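Local atomic coordinates of ABC transporter substrate binding protein (Ribose) (Agrobacterium vitis, PDB entry 4WUT), a protein that probably serves as the periplasmic sugar-binding component of an ABC transporter, and holds D-fucose in its binding pocket. Residues 191-202 against 219-230. Residues are numbered along the deposited sequence; the frame is centred on the assembly and turned at random.
With CA (calcium ion), chain F; FCB (beta-D-fucopyranose), chain E.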
loop_
_atom_site.group_PDB
_atom_site.type_symbol
_atom_site.label_atom_id
_atom_site.label_comp_id
_atom_site.label_asym_id
_atom_site.label_seq_id
_atom_site.Cartn_x
_atom_site.Cartn_y
_atom_site.Cartn_z
ATOM N N SER A 191 -7.952 -0.829 10.665
ATOM C CA SER A 191 -7.243 -1.963 11.250
ATOM C C SER A 191 -5.875 -1.600 11.821
ATOM O O SER A 191 -5.247 -2.430 12.488
ATOM C CB SER A 191 -6.968 -3.027 10.214
ATOM O OG SER A 191 -6.027 -2.540 9.280
ATOM N N GLN A 192 -5.394 -0.388 11.551
ATOM C CA GLN A 192 -4.001 0.020 11.868
ATOM C C GLN A 192 -2.957 -0.919 11.217
ATOM O O GLN A 192 -1.826 -1.065 11.679
ATOM C CB GLN A 192 -3.756 0.146 13.384
ATOM C CG GLN A 192 -4.808 0.980 14.077
ATOM C CD GLN A 192 -4.894 2.350 13.500
ATOM O OE1 GLN A 192 -3.895 2.903 13.035
ATOM N NE2 GLN A 192 -6.083 2.918 13.528
ATOM N N SER A 193 -3.359 -1.519 10.091
ATOM C CA SER A 193 -2.527 -2.503 9.371
ATOM C C SER A 193 -2.151 -3.736 10.216
ATOM O O SER A 193 -1.121 -4.379 9.992
ATOM C CB SER A 193 -1.288 -1.867 8.752
ATOM O OG SER A 193 -1.701 -1.004 7.687
ATOM N N GLN A 194 -3.009 -4.048 11.180
ATOM C CA GLN A 194 -2.834 -5.242 12.005
ATOM C C GLN A 194 -3.832 -6.285 11.531
ATOM O O GLN A 194 -5.049 -6.071 11.596
ATOM C CB GLN A 194 -3.054 -4.933 13.484
ATOM C CG GLN A 194 -2.023 -4.013 14.094
ATOM C CD GLN A 194 -0.648 -4.627 14.123
ATOM O OE1 GLN A 194 -0.494 -5.855 14.099
ATOM N NE2 GLN A 194 0.367 -3.785 14.172
HETATM N N MSE A 195 -3.311 -7.404 11.015
HETATM C CA MSE A 195 -4.126 -8.530 10.559
HETATM C C MSE A 195 -5.172 -8.922 11.603
HETATM O O MSE A 195 -6.364 -9.064 11.286
HETATM C CB MSE A 195 -3.259 -9.755 10.199
HETATM C CG MSE A 195 -2.438 -9.637 8.900
HETATM SE SE MSE A 195 -1.407 -11.279 8.398
HETATM C CE MSE A 195 0.103 -11.117 9.628
ATOM N N ALA A 196 -4.725 -9.082 12.844
ATOM C CA ALA A 196 -5.600 -9.536 13.914
ATOM C C ALA A 196 -6.733 -8.556 14.196
ATOM O O ALA A 196 -7.872 -8.966 14.479
ATOM C CB ALA A 196 -4.812 -9.798 15.181
ATOM N N THR A 197 -6.437 -7.264 14.069
ATOM C CA THR A 197 -7.451 -6.252 14.275
ATOM C C THR A 197 -8.495 -6.298 13.159
ATOM O O THR A 197 -9.712 -6.249 13.416
ATOM C CB THR A 197 -6.828 -4.884 14.343
ATOM O OG1 THR A 197 -5.911 -4.860 15.449
ATOM C CG2 THR A 197 -7.880 -3.835 14.543
ATOM N N ALA A 198 -8.009 -6.401 11.919
ATOM C CA ALA A 198 -8.882 -6.573 10.761
ATOM C C ALA A 198 -9.765 -7.810 10.849
ATOM O O ALA A 198 -10.950 -7.775 10.451
ATOM C CB ALA A 198 -8.055 -6.615 9.478
ATOM N N LEU A 199 -9.203 -8.905 11.352
ATOM C CA LEU A 199 -9.980 -10.130 11.552
ATOM C C LEU A 199 -11.157 -9.855 12.513
ATOM O O LEU A 199 -12.322 -10.138 12.199
ATOM C CB LEU A 199 -9.054 -11.253 12.035
ATOM C CG LEU A 199 -9.578 -12.684 11.876
ATOM C CD1 LEU A 199 -8.430 -13.673 12.048
ATOM C CD2 LEU A 199 -10.659 -12.951 12.870
ATOM N N ASN A 200 -10.881 -9.274 13.675
ATOM C CA ASN A 200 -11.927 -8.936 14.628
ATOM C C ASN A 200 -12.935 -7.937 14.050
ATOM O O ASN A 200 -14.131 -8.157 14.137
ATOM C CB ASN A 200 -11.314 -8.369 15.910
ATOM C CG ASN A 200 -12.371 -8.027 16.965
ATOM O OD1 ASN A 200 -13.292 -8.804 17.211
ATOM N ND2 ASN A 200 -12.256 -6.842 17.553
ATOM N N GLN A 201 -12.453 -6.853 13.447
ATOM C CA GLN A 201 -13.369 -5.872 12.890
ATOM C C GLN A 201 -14.269 -6.467 11.819
ATOM O O GLN A 201 -15.436 -6.141 11.760
ATOM C CB GLN A 201 -12.604 -4.663 12.336
ATOM C CG GLN A 201 -11.963 -3.850 13.404
ATOM C CD GLN A 201 -11.007 -2.798 12.860
ATOM O OE1 GLN A 201 -10.420 -2.947 11.789
ATOM N NE2 GLN A 201 -10.824 -1.746 13.631
ATOM N N THR A 202 -13.719 -7.316 10.971
ATOM C CA THR A 202 -14.535 -8.006 9.979
ATOM C C THR A 202 -15.542 -8.966 10.592
ATOM O O THR A 202 -16.707 -9.003 10.217
ATOM C CB THR A 202 -13.654 -8.745 8.975
ATOM O OG1 THR A 202 -12.829 -7.792 8.292
ATOM C CG2 THR A 202 -14.507 -9.402 7.936
ATOM N N ASN A 219 -5.807 -2.911 2.197
ATOM C CA ASN A 219 -4.398 -3.247 2.079
ATOM C C ASN A 219 -4.137 -4.690 2.511
ATOM O O ASN A 219 -5.052 -5.407 2.935
ATOM C CB ASN A 219 -3.490 -2.252 2.825
ATOM C CG ASN A 219 -3.408 -2.498 4.326
ATOM O OD1 ASN A 219 -4.237 -3.171 4.939
ATOM N ND2 ASN A 219 -2.391 -1.911 4.938
ATOM N N GLU A 220 -2.885 -5.087 2.397
ATOM C CA GLU A 220 -2.505 -6.485 2.574
ATOM C C GLU A 220 -2.977 -7.097 3.913
ATOM O O GLU A 220 -3.752 -8.067 3.920
ATOM C CB GLU A 220 -0.998 -6.673 2.348
ATOM C CG GLU A 220 -0.533 -8.118 2.517
ATOM C CD GLU A 220 0.988 -8.234 2.468
ATOM O OE1 GLU A 220 1.661 -7.752 3.407
ATOM O OE2 GLU A 220 1.526 -8.774 1.483
ATOM N N PRO A 221 -2.537 -6.539 5.055
ATOM C CA PRO A 221 -2.954 -7.193 6.294
ATOM C C PRO A 221 -4.460 -7.095 6.539
ATOM O O PRO A 221 -5.061 -7.985 7.145
ATOM C CB PRO A 221 -2.184 -6.434 7.372
ATOM C CG PRO A 221 -1.873 -5.094 6.732
ATOM C CD PRO A 221 -1.588 -5.449 5.319
ATOM N N THR A 222 -5.083 -6.029 6.071
ATOM C CA THR A 222 -6.499 -5.841 6.320
ATOM C C THR A 222 -7.266 -6.879 5.510
ATOM O O THR A 222 -8.217 -7.479 5.999
ATOM C CB THR A 222 -6.955 -4.411 5.987
ATOM O OG1 THR A 222 -6.190 -3.458 6.742
ATOM C CG2 THR A 222 -8.396 -4.226 6.257
ATOM N N ALA A 223 -6.837 -7.072 4.266
ATOM C CA ALA A 223 -7.532 -8.022 3.404
ATOM C C ALA A 223 -7.335 -9.450 3.862
ATOM O O ALA A 223 -8.240 -10.284 3.711
ATOM C CB ALA A 223 -7.052 -7.840 1.968
ATOM N N ILE A 224 -6.166 -9.763 4.412
ATOM C CA ILE A 224 -5.923 -11.104 4.949
ATOM C C ILE A 224 -6.807 -11.354 6.170
ATOM O O ILE A 224 -7.475 -12.377 6.290
ATOM C CB ILE A 224 -4.448 -11.308 5.291
ATOM C CG1 ILE A 224 -3.617 -11.276 3.998
ATOM C CG2 ILE A 224 -4.265 -12.647 6.031
ATOM C CD1 ILE A 224 -2.147 -11.265 4.169
ATOM N N GLY A 225 -6.844 -10.408 7.092
ATOM C CA GLY A 225 -7.715 -10.586 8.234
ATOM C C GLY A 225 -9.173 -10.710 7.827
ATOM O O GLY A 225 -9.923 -11.459 8.424
HETATM N N MSE A 226 -9.570 -9.907 6.854
HETATM C CA MSE A 226 -10.916 -9.935 6.291
HETATM C C MSE A 226 -11.240 -11.320 5.739
HETATM O O MSE A 226 -12.273 -11.897 6.064
HETATM C CB MSE A 226 -11.007 -8.898 5.173
HETATM C CG MSE A 226 -12.356 -8.845 4.504
HETATM SE SE MSE A 226 -12.321 -7.615 3.004
HETATM C CE MSE A 226 -11.237 -8.661 1.775
ATOM N N GLY A 227 -10.351 -11.860 4.918
ATOM C CA GLY A 227 -10.621 -13.148 4.325
ATOM C C GLY A 227 -10.745 -14.217 5.384
ATOM O O GLY A 227 -11.636 -15.068 5.335
ATOM N N ARG A 228 -9.869 -14.161 6.376
ATOM C CA ARG A 228 -9.894 -15.172 7.428
ATOM C C ARG A 228 -11.189 -15.081 8.226
ATOM O O ARG A 228 -11.767 -16.106 8.587
ATOM C CB ARG A 228 -8.686 -15.020 8.346
ATOM C CG ARG A 228 -7.392 -15.345 7.674
ATOM C CD ARG A 228 -6.215 -15.323 8.624
ATOM N NE ARG A 228 -4.987 -15.628 7.904
ATOM C CZ ARG A 228 -3.773 -15.588 8.435
ATOM N NH1 ARG A 228 -3.626 -15.281 9.717
ATOM N NH2 ARG A 228 -2.713 -15.866 7.686
ATOM N N ALA A 229 -11.650 -13.864 8.496
ATOM C CA ALA A 229 -12.925 -13.653 9.185
ATOM C C ALA A 229 -14.108 -14.211 8.414
ATOM O O ALA A 229 -14.994 -14.836 8.995
ATOM C CB ALA A 229 -13.148 -12.168 9.474
ATOM N N ILE A 230 -14.137 -13.953 7.105
ATOM C CA ILE A 230 -15.214 -14.453 6.266
ATOM C C ILE A 230 -15.269 -15.986 6.300
ATOM O O ILE A 230 -16.329 -16.595 6.452
ATOM C CB ILE A 230 -15.008 -13.966 4.826
ATOM C CG1 ILE A 230 -15.218 -12.451 4.738
ATOM C CG2 ILE A 230 -15.929 -14.678 3.880
ATOM C CD1 ILE A 230 -14.744 -11.858 3.456
HETATM CA CA CA F . -15.418 -8.608 18.357
HETATM C C1 FCB E . 0.004 -1.633 0.845
HETATM C C2 FCB E . 0.034 -0.123 1.040
HETATM C C3 FCB E . 1.106 0.280 1.896
HETATM C C4 FCB E . 1.069 -0.510 3.232
HETATM C C5 FCB E . 1.011 -2.008 2.823
HETATM C C6 FCB E . 0.968 -2.956 4.057
HETATM O O1 FCB E . -1.197 -1.906 0.298
HETATM O O2 FCB E . 0.239 0.451 -0.281
HETATM O O3 FCB E . 0.938 1.701 2.130
HETATM O O4 FCB E . -0.057 -0.109 4.052
HETATM O O5 FCB E . -0.122 -2.260 2.114
HETATM O O HOH W 1 -15.892 -10.978 17.913
#
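In the fucose pocket, Asn219 spreads its side-chain amide between the sugar, Ser193 and its own helix. Asn219 ND2 donates to O4 of the fucose at 3.1 Å and to Ser193 OG at 3.0 Å, the serine oxygen lying 15° out of the amide plane; Ser193 OG also bonds Glu65, another pocket residue. Asn219 OD1 caps helix 220-232, taking Thr222 N and Thr222 OG1 from opposite faces of its plane, which fixes the amide's rotation. Thr222 OG1 lies 2.7 Å from Ser191 OG, which accepts from Ser193 N in an ST turn. Pro221 sets CD against the fucose methyl C6, while the Met195 side chain crosses that of Pro221 at about a right angle. Here, in one lobe of this periplasmic binding protein fold, the axes of 195-202 and 220-230 cross at -44° and approach to 7.1 Å. Gly225, with no side chain, lets the backbone at Met195 and Leu199 come down onto it; Leu199 CA-H points at Gly225 O, 3.4 Å from CA to O. Ala198 CB rests on Thr222 CA and O. Chi1 of Thr202 (-61°) swings CG2 tightly onto Ala229 CB (3.4 Å), while OG1 donates to Ala198 O. Asn200 OD1 binds calcium with Asp204.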